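Local structure of VP1 (Merkel cell polyomavirus, 4FMH) at residues Thr49-Pro54 and Ser266-Leu271; Val102-Leu107 and Thr224-Ser229; Leu149-Gln154 and Met174-Gln179. The protein builds the virus capsid as pentamers in an icosahedral shell and binds sialylated receptor glycans, here represented by its jelly-roll part. All coordinates share one frame; numbering follows the deposited sequence.

Contact 1 of 3, residues Thr49-Pro54 and Ser266-Leu271; sequences TYDLQP and SGKMAL. With SIA (N-acetyl-alpha-neuraminic acid), chain U.
Thr49-Gln53 runs past Lys268-Leu271 with end-to-end directions 135° apart, Asp51 and Ala270 nearest at 4.9 Å between CA atoms. The backbones join where Leu52 N gives a straight bond to Met269 O (2.8 Å, 172°) and Thr49 N reaches Leu271 O. With chi1 at 62°, Thr49 OG1 sits between its own N and carbonyl carbon, where it accepts from Leu271 N at 2.9 Å and donates to a lone pair of Tyr50 O. Leu52 CD1 meets Leu271 CG at 3.6 Å, the two side chains at about a right angle. Nearer the glycan, the Asp51 carboxylate lies across the Lys268 stem; Asp51 OD1 and Lys268 NZ share a water instead of touching. In the sialic acid pocket, Asp51 OD1 accepts from SIA N5 at 2.8 Å, while Ser266 OG bonds SIA O1A and Lys268 NZ bonds SIA O1B at 3.2 Å. The acetyl methyl SIA C11 rests 3.7 Å from Tyr50 CD1. Lys264, salt-bridged to Asp51, adds another bond to the sugar, and Arg117 of a second subunit holds Gln53. Beyond the pocket along the chain, Met269 and Leu271 start strand 269-287 and pack on strand 250-263.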
# COMPACT_ATOMS: atom_id res chain seq x y z
N THR B 49 15.35 -6.58 -23.48
CA THR B 49 15.20 -5.86 -24.73
C THR B 49 16.60 -5.38 -25.13
O THR B 49 17.58 -5.62 -24.41
CB THR B 49 14.29 -4.61 -24.59
OG1 THR B 49 14.87 -3.69 -23.65
CG2 THR B 49 12.89 -5.00 -24.14
N TYR B 50 16.70 -4.70 -26.27
CA TYR B 50 17.86 -3.86 -26.55
C TYR B 50 17.64 -2.51 -25.85
O TYR B 50 16.82 -2.40 -24.94
CB TYR B 50 18.10 -3.68 -28.06
CG TYR B 50 18.75 -4.87 -28.74
CD1 TYR B 50 19.12 -6.02 -28.03
CD2 TYR B 50 19.03 -4.84 -30.11
CE1 TYR B 50 19.73 -7.10 -28.66
CE2 TYR B 50 19.63 -5.91 -30.75
CZ TYR B 50 19.98 -7.04 -30.02
OH TYR B 50 20.58 -8.10 -30.66
N ASP B 51 18.37 -1.48 -26.26
CA ASP B 51 18.27 -0.19 -25.58
C ASP B 51 17.05 0.60 -26.06
O ASP B 51 16.87 0.83 -27.25
CB ASP B 51 19.57 0.60 -25.74
CG ASP B 51 20.76 -0.14 -25.18
OD1 ASP B 51 21.84 -0.11 -25.82
OD2 ASP B 51 20.63 -0.79 -24.11
N LEU B 52 16.22 0.98 -25.10
CA LEU B 52 14.99 1.72 -25.39
C LEU B 52 15.28 3.22 -25.39
O LEU B 52 15.78 3.76 -24.41
CB LEU B 52 13.90 1.36 -24.37
CG LEU B 52 13.40 -0.08 -24.44
CD1 LEU B 52 12.88 -0.54 -23.09
CD2 LEU B 52 12.34 -0.26 -25.53
N GLN B 53 14.96 3.87 -26.50
CA GLN B 53 15.24 5.29 -26.69
C GLN B 53 14.17 5.95 -27.54
O GLN B 53 13.74 5.37 -28.54
CB GLN B 53 16.58 5.49 -27.41
CG GLN B 53 17.82 4.97 -26.70
CD GLN B 53 19.09 5.44 -27.38
OE1 GLN B 53 19.55 6.56 -27.16
NE2 GLN B 53 19.67 4.57 -28.21
N PRO B 54 13.77 7.18 -27.19
CA PRO B 54 13.00 8.00 -28.12
C PRO B 54 13.86 8.34 -29.33
O PRO B 54 15.00 8.75 -29.17
CB PRO B 54 12.71 9.28 -27.33
CG PRO B 54 13.09 8.98 -25.93
CD PRO B 54 14.12 7.92 -25.96
N SER B 266 26.34 3.95 -19.54
CA SER B 266 26.23 5.02 -20.53
C SER B 266 24.95 5.86 -20.40
O SER B 266 24.87 6.96 -20.95
CB SER B 266 26.26 4.42 -21.93
OG SER B 266 25.17 3.53 -22.06
N GLY B 267 23.95 5.31 -19.70
CA GLY B 267 22.63 5.93 -19.62
C GLY B 267 21.57 5.11 -20.34
O GLY B 267 20.38 5.29 -20.11
N LYS B 268 22.01 4.19 -21.20
CA LYS B 268 21.11 3.31 -21.92
C LYS B 268 20.32 2.45 -20.94
O LYS B 268 20.82 2.10 -19.86
CB LYS B 268 21.87 2.41 -22.90
CG LYS B 268 22.72 3.15 -23.94
CD LYS B 268 21.90 3.74 -25.06
CE LYS B 268 22.78 4.54 -26.03
NZ LYS B 268 23.63 3.69 -26.90
N MET B 269 19.08 2.14 -21.31
CA MET B 269 18.21 1.31 -20.49
C MET B 269 17.52 0.23 -21.32
O MET B 269 17.05 0.50 -22.43
CB MET B 269 17.15 2.18 -19.81
CG MET B 269 17.74 3.24 -18.87
SD MET B 269 16.63 4.60 -18.54
CE MET B 269 15.22 3.75 -17.82
N ALA B 270 17.45 -0.97 -20.75
CA ALA B 270 16.75 -2.09 -21.37
C ALA B 270 15.77 -2.71 -20.38
O ALA B 270 16.07 -2.81 -19.19
CB ALA B 270 17.76 -3.14 -21.83
N LEU B 271 14.59 -3.12 -20.86
CA LEU B 271 13.64 -3.82 -19.99
C LEU B 271 14.04 -5.29 -19.80
O LEU B 271 14.78 -5.86 -20.61
CB LEU B 271 12.21 -3.69 -20.52
CG LEU B 271 11.51 -2.35 -20.30
CD1 LEU B 271 10.26 -2.28 -21.16
CD2 LEU B 271 11.16 -2.12 -18.81
C1 SIA U . 26.16 1.29 -24.44
C2 SIA U . 26.90 0.02 -24.87
C3 SIA U . 26.43 -1.15 -23.99
C4 SIA U . 25.04 -1.70 -24.35
C5 SIA U . 24.91 -1.96 -25.85
C6 SIA U . 25.37 -0.76 -26.69
C7 SIA U . 25.39 -1.13 -28.18
C8 SIA U . 25.43 0.07 -29.14
C9 SIA U . 26.79 0.75 -29.22
C10 SIA U . 23.19 -3.53 -26.64
C11 SIA U . 21.73 -3.74 -26.86
N5 SIA U . 23.54 -2.34 -26.13
O1A SIA U . 25.82 1.43 -23.24
O1B SIA U . 25.92 2.19 -25.29
O4 SIA U . 24.77 -2.93 -23.64
O6 SIA U . 26.66 -0.29 -26.26
O7 SIA U . 26.48 -2.03 -28.44
O8 SIA U . 25.06 -0.35 -30.46
O9 SIA U . 26.76 1.90 -28.38
O10 SIA U . 24.01 -4.40 -26.91
O HOH W 1 22.25 1.47 -27.98
O HOH W 2 18.31 3.61 -23.62

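Contact 2 of 3, residues Val102-Leu107 and Thr224-Ser229; sequences VGISSL and TVLQFS
Ile104 of the turn 102-107 faces Leu226 of strand 225-229 across 7.4 Å between CA atoms, and Leu107 lies 9.0 Å from Thr224, so the backbones stay apart and Ile104 spans the gap. This is apolar packing at the margin of the jelly roll, between a short 3-10 turn at Ser105-Leu107 and a strand that pairs antiparallel with one of another subunit. The CG1 branch of Ile104 lies beside the backbone N (chi1 -75°) and extends to put Ile104 CD1 between the strand's two inward side chains, 3.9 Å from Leu226 CB and 3.7 Å from Phe228 CD1; it also meets the carbonyl oxygen of Gln227. The other branch reaches the same ring, Ile104 CG2 lying 4.0 Å from Phe228 CE1. Phe228 CG is placed between its own N and carbonyl carbon (chi1 50°), which sets the ring obliquely against Ile104. At the other end Leu107 CD1 makes a looser approach to Thr224 CG2, 4.3 Å away; Leu107 also packs on Val259, whose carbonyl oxygen binds Thr224 OG1. Ile216 of that neighbouring subunit packs on Ile104. The turn itself is pinned at Gly103 O, which accepts from both Ser106 N at 3.1 Å and Ser106 OG at 2.7 Å.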
# COMPACT_ATOMS: atom_id res chain seq x y z
N VAL B 102 9.40 -16.80 -11.28
CA VAL B 102 10.62 -17.52 -10.90
C VAL B 102 11.84 -16.62 -11.04
O VAL B 102 11.91 -15.82 -11.97
CB VAL B 102 10.78 -18.80 -11.77
CG1 VAL B 102 12.12 -19.52 -11.49
CG2 VAL B 102 9.60 -19.75 -11.55
N GLY B 103 12.80 -16.76 -10.13
CA GLY B 103 14.05 -16.00 -10.23
C GLY B 103 13.99 -14.60 -9.66
O GLY B 103 14.80 -13.73 -10.01
N ILE B 104 13.03 -14.37 -8.77
CA ILE B 104 12.88 -13.06 -8.16
C ILE B 104 14.16 -12.64 -7.41
O ILE B 104 14.61 -11.49 -7.52
CB ILE B 104 11.62 -12.98 -7.25
CG1 ILE B 104 10.36 -12.87 -8.12
CG2 ILE B 104 11.70 -11.77 -6.34
CD1 ILE B 104 9.06 -13.27 -7.38
N SER B 105 14.76 -13.59 -6.69
CA SER B 105 15.98 -13.35 -5.92
C SER B 105 17.16 -12.83 -6.77
O SER B 105 18.02 -12.12 -6.25
CB SER B 105 16.40 -14.62 -5.17
OG SER B 105 16.81 -15.62 -6.07
N SER B 106 17.19 -13.19 -8.05
CA SER B 106 18.25 -12.71 -8.95
C SER B 106 18.32 -11.19 -9.01
O SER B 106 19.35 -10.63 -9.37
CB SER B 106 18.06 -13.28 -10.36
OG SER B 106 17.03 -12.58 -11.05
N LEU B 107 17.21 -10.52 -8.68
CA LEU B 107 17.16 -9.06 -8.78
C LEU B 107 17.87 -8.30 -7.65
O LEU B 107 17.94 -7.07 -7.67
CB LEU B 107 15.72 -8.56 -8.97
CG LEU B 107 14.93 -9.15 -10.15
CD1 LEU B 107 13.51 -8.55 -10.22
CD2 LEU B 107 15.67 -8.95 -11.48
N THR B 224 10.61 -2.39 -7.71
CA THR B 224 9.99 -3.64 -8.10
C THR B 224 9.69 -4.39 -6.82
O THR B 224 10.61 -4.70 -6.04
CB THR B 224 10.89 -4.44 -9.03
OG1 THR B 224 11.03 -3.73 -10.27
CG2 THR B 224 10.30 -5.85 -9.31
N VAL B 225 8.41 -4.65 -6.60
CA VAL B 225 7.93 -5.26 -5.36
C VAL B 225 7.14 -6.51 -5.74
O VAL B 225 6.06 -6.42 -6.32
CB VAL B 225 7.03 -4.28 -4.56
CG1 VAL B 225 6.40 -4.96 -3.34
CG2 VAL B 225 7.81 -3.02 -4.15
N LEU B 226 7.72 -7.67 -5.45
CA LEU B 226 7.13 -8.95 -5.84
C LEU B 226 7.12 -9.93 -4.67
O LEU B 226 8.01 -9.89 -3.82
CB LEU B 226 7.89 -9.55 -7.03
CG LEU B 226 7.91 -8.70 -8.32
CD1 LEU B 226 8.91 -9.26 -9.33
CD2 LEU B 226 6.51 -8.58 -8.94
N GLN B 227 6.11 -10.79 -4.64
CA GLN B 227 6.04 -11.86 -3.64
C GLN B 227 6.08 -13.22 -4.30
O GLN B 227 5.78 -13.36 -5.49
CB GLN B 227 4.76 -11.75 -2.79
CG GLN B 227 4.65 -10.47 -1.95
CD GLN B 227 4.03 -9.34 -2.73
OE1 GLN B 227 3.17 -9.57 -3.58
NE2 GLN B 227 4.46 -8.11 -2.47
N PHE B 228 6.48 -14.23 -3.53
CA PHE B 228 6.47 -15.61 -3.97
C PHE B 228 6.19 -16.51 -2.77
O PHE B 228 6.67 -16.26 -1.67
CB PHE B 228 7.80 -15.99 -4.64
CG PHE B 228 9.03 -15.62 -3.83
CD1 PHE B 228 9.53 -14.30 -3.86
CD2 PHE B 228 9.72 -16.57 -3.09
CE1 PHE B 228 10.67 -13.95 -3.12
CE2 PHE B 228 10.86 -16.23 -2.35
CZ PHE B 228 11.33 -14.91 -2.38
N SER B 229 5.37 -17.54 -2.99
CA SER B 229 5.04 -18.52 -1.95
C SER B 229 4.36 -19.69 -2.62
O SER B 229 3.53 -19.49 -3.52
CB SER B 229 4.08 -17.93 -0.91
OG SER B 229 3.69 -18.92 0.03

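Contact 3 of 3, residues Leu149-Gln154 and Met174-Gln179; sequences LDYQTQ and MTPKNQ
Tyr151 fills the tight part of this contact, its ring lying on Pro176 at the start of the 3-10 turn 176-179. Pro176 CD stands 3.9 Å from the centroid of the Tyr151 ring, 15° off the normal, a CH-pi contact over the face. The opposite face is covered toward its rim by Gln152 CG. Gln179 OE1 lies in the ring plane at the edge, 3.3 Å from Tyr151 CD2, and accepts a nearly straight bond from Tyr151 N (3.0 Å, 176°) on a lone pair. The Gln179 chain, extended beyond CG, carries its amide there, while NE2 binds backbone oxygens of Asn44 and Tyr46 of a second subunit. Met174, bent at chi3 (-82°), turns its methyl CE to 3.4 Å from Tyr151 O. A polar part adjoins this: a water lies beside Asp150 OD1 and Gln179 OE1, and Asp150 OD1 accepts from Gln152 N in an Asx turn. Thr153 N closes the type I turn at Asp150 O, and Thr153 OG1 adds a second bond from the same face. On the loose side, exposed Thr175 points away and covers little. In sequence the two segments come before and after helix 166-170; Met174 and Asn178 pack on its Ile166.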
# COMPACT_ATOMS: atom_id res chain seq x y z
N LEU B 149 -0.19 3.63 -27.74
CA LEU B 149 0.14 4.99 -27.34
C LEU B 149 0.12 5.95 -28.53
O LEU B 149 -0.45 7.04 -28.45
CB LEU B 149 1.51 5.01 -26.66
CG LEU B 149 1.92 6.28 -25.90
CD1 LEU B 149 1.18 6.39 -24.57
CD2 LEU B 149 3.42 6.29 -25.66
N ASP B 150 0.72 5.53 -29.64
CA ASP B 150 0.86 6.40 -30.81
C ASP B 150 0.53 5.63 -32.09
O ASP B 150 1.24 4.70 -32.47
CB ASP B 150 2.30 6.96 -30.84
CG ASP B 150 2.57 7.88 -32.03
OD1 ASP B 150 1.65 8.16 -32.84
OD2 ASP B 150 3.74 8.32 -32.16
N TYR B 151 -0.56 6.03 -32.75
CA TYR B 151 -1.03 5.32 -33.95
C TYR B 151 -0.05 5.43 -35.12
O TYR B 151 -0.10 4.63 -36.06
CB TYR B 151 -2.43 5.80 -34.38
CG TYR B 151 -2.42 6.95 -35.37
CD1 TYR B 151 -2.46 6.72 -36.74
CD2 TYR B 151 -2.35 8.27 -34.92
CE1 TYR B 151 -2.45 7.78 -37.65
CE2 TYR B 151 -2.34 9.33 -35.81
CZ TYR B 151 -2.39 9.08 -37.18
OH TYR B 151 -2.37 10.13 -38.06
N GLN B 152 0.84 6.43 -35.06
CA GLN B 152 1.81 6.66 -36.13
C GLN B 152 3.06 5.77 -36.03
O GLN B 152 3.89 5.78 -36.94
CB GLN B 152 2.20 8.14 -36.22
CG GLN B 152 1.06 9.03 -36.68
CD GLN B 152 1.46 10.49 -36.85
OE1 GLN B 152 2.46 10.95 -36.32
NE2 GLN B 152 0.65 11.23 -37.60
N THR B 153 3.17 5.01 -34.94
CA THR B 153 4.26 4.06 -34.77
C THR B 153 4.28 3.05 -35.93
O THR B 153 3.23 2.49 -36.30
CB THR B 153 4.15 3.30 -33.42
OG1 THR B 153 3.98 4.24 -32.34
CG2 THR B 153 5.40 2.47 -33.16
N GLN B 154 5.46 2.83 -36.49
CA GLN B 154 5.62 1.90 -37.61
C GLN B 154 6.29 0.63 -37.12
O GLN B 154 7.51 0.55 -37.05
CB GLN B 154 6.43 2.54 -38.75
CG GLN B 154 5.86 3.87 -39.22
CD GLN B 154 6.44 4.34 -40.55
OE1 GLN B 154 7.53 3.94 -40.95
NE2 GLN B 154 5.70 5.21 -41.24
N MET B 174 -2.82 1.83 -39.26
CA MET B 174 -3.60 2.36 -38.14
C MET B 174 -4.05 3.79 -38.42
O MET B 174 -3.43 4.51 -39.21
CB MET B 174 -2.78 2.34 -36.85
CG MET B 174 -2.49 0.96 -36.28
SD MET B 174 -1.72 1.12 -34.66
CE MET B 174 0.00 1.41 -35.09
N THR B 175 -5.14 4.19 -37.77
CA THR B 175 -5.66 5.56 -37.81
C THR B 175 -5.75 6.07 -36.36
O THR B 175 -5.57 5.28 -35.42
CB THR B 175 -7.04 5.64 -38.51
OG1 THR B 175 -7.98 4.83 -37.79
CG2 THR B 175 -6.97 5.21 -39.99
N PRO B 176 -6.02 7.37 -36.15
CA PRO B 176 -6.06 7.86 -34.76
C PRO B 176 -6.98 7.08 -33.81
O PRO B 176 -6.71 7.05 -32.60
CB PRO B 176 -6.54 9.30 -34.91
CG PRO B 176 -5.99 9.72 -36.26
CD PRO B 176 -6.16 8.48 -37.11
N LYS B 177 -8.02 6.44 -34.33
CA LYS B 177 -8.95 5.68 -33.48
C LYS B 177 -8.28 4.54 -32.71
O LYS B 177 -8.82 4.07 -31.70
CB LYS B 177 -10.16 5.18 -34.28
CG LYS B 177 -9.87 4.05 -35.25
CD LYS B 177 -11.17 3.42 -35.78
CE LYS B 177 -11.94 4.37 -36.67
NZ LYS B 177 -13.32 3.87 -36.95
N ASN B 178 -7.12 4.09 -33.18
CA ASN B 178 -6.37 3.02 -32.52
C ASN B 178 -5.58 3.49 -31.31
O ASN B 178 -4.89 2.69 -30.65
CB ASN B 178 -5.46 2.31 -33.52
CG ASN B 178 -6.24 1.65 -34.61
OD1 ASN B 178 -6.07 1.97 -35.79
ND2 ASN B 178 -7.12 0.73 -34.24
N GLN B 179 -5.68 4.78 -31.01
CA GLN B 179 -5.23 5.29 -29.72
C GLN B 179 -6.34 5.11 -28.67
O GLN B 179 -6.09 5.20 -27.47
CB GLN B 179 -4.78 6.75 -29.85
CG GLN B 179 -3.33 6.88 -30.33
CD GLN B 179 -2.97 8.27 -30.86
OE1 GLN B 179 -2.04 8.41 -31.66
NE2 GLN B 179 -3.69 9.29 -30.42
O HOH W 3 -0.37 10.13 -32.86

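In the fold
Along the chain the first halves come in the order 49-54, 102-107, 149-154; contact 3 then closes at 174-179, contact 2 at 224-229 and contact 1 at 266-271, so each later contact lies within the span of the one before. The centres of contacts 1 and 2 are about 22 Å apart, those of 1 and 3 about 23 Å, and those of 2 and 3 about 35 Å; none touches another. Contact 1 includes the start of strand 269-287, on which contact 2 packs; both also pack on strand 250-263, whereas contact 3 joins loops beside the small three-stranded sheet. Contacts 1 and 3 meet one neighbouring subunit, so the sialic acid site lies at a subunit interface, and contact 2 lies at another.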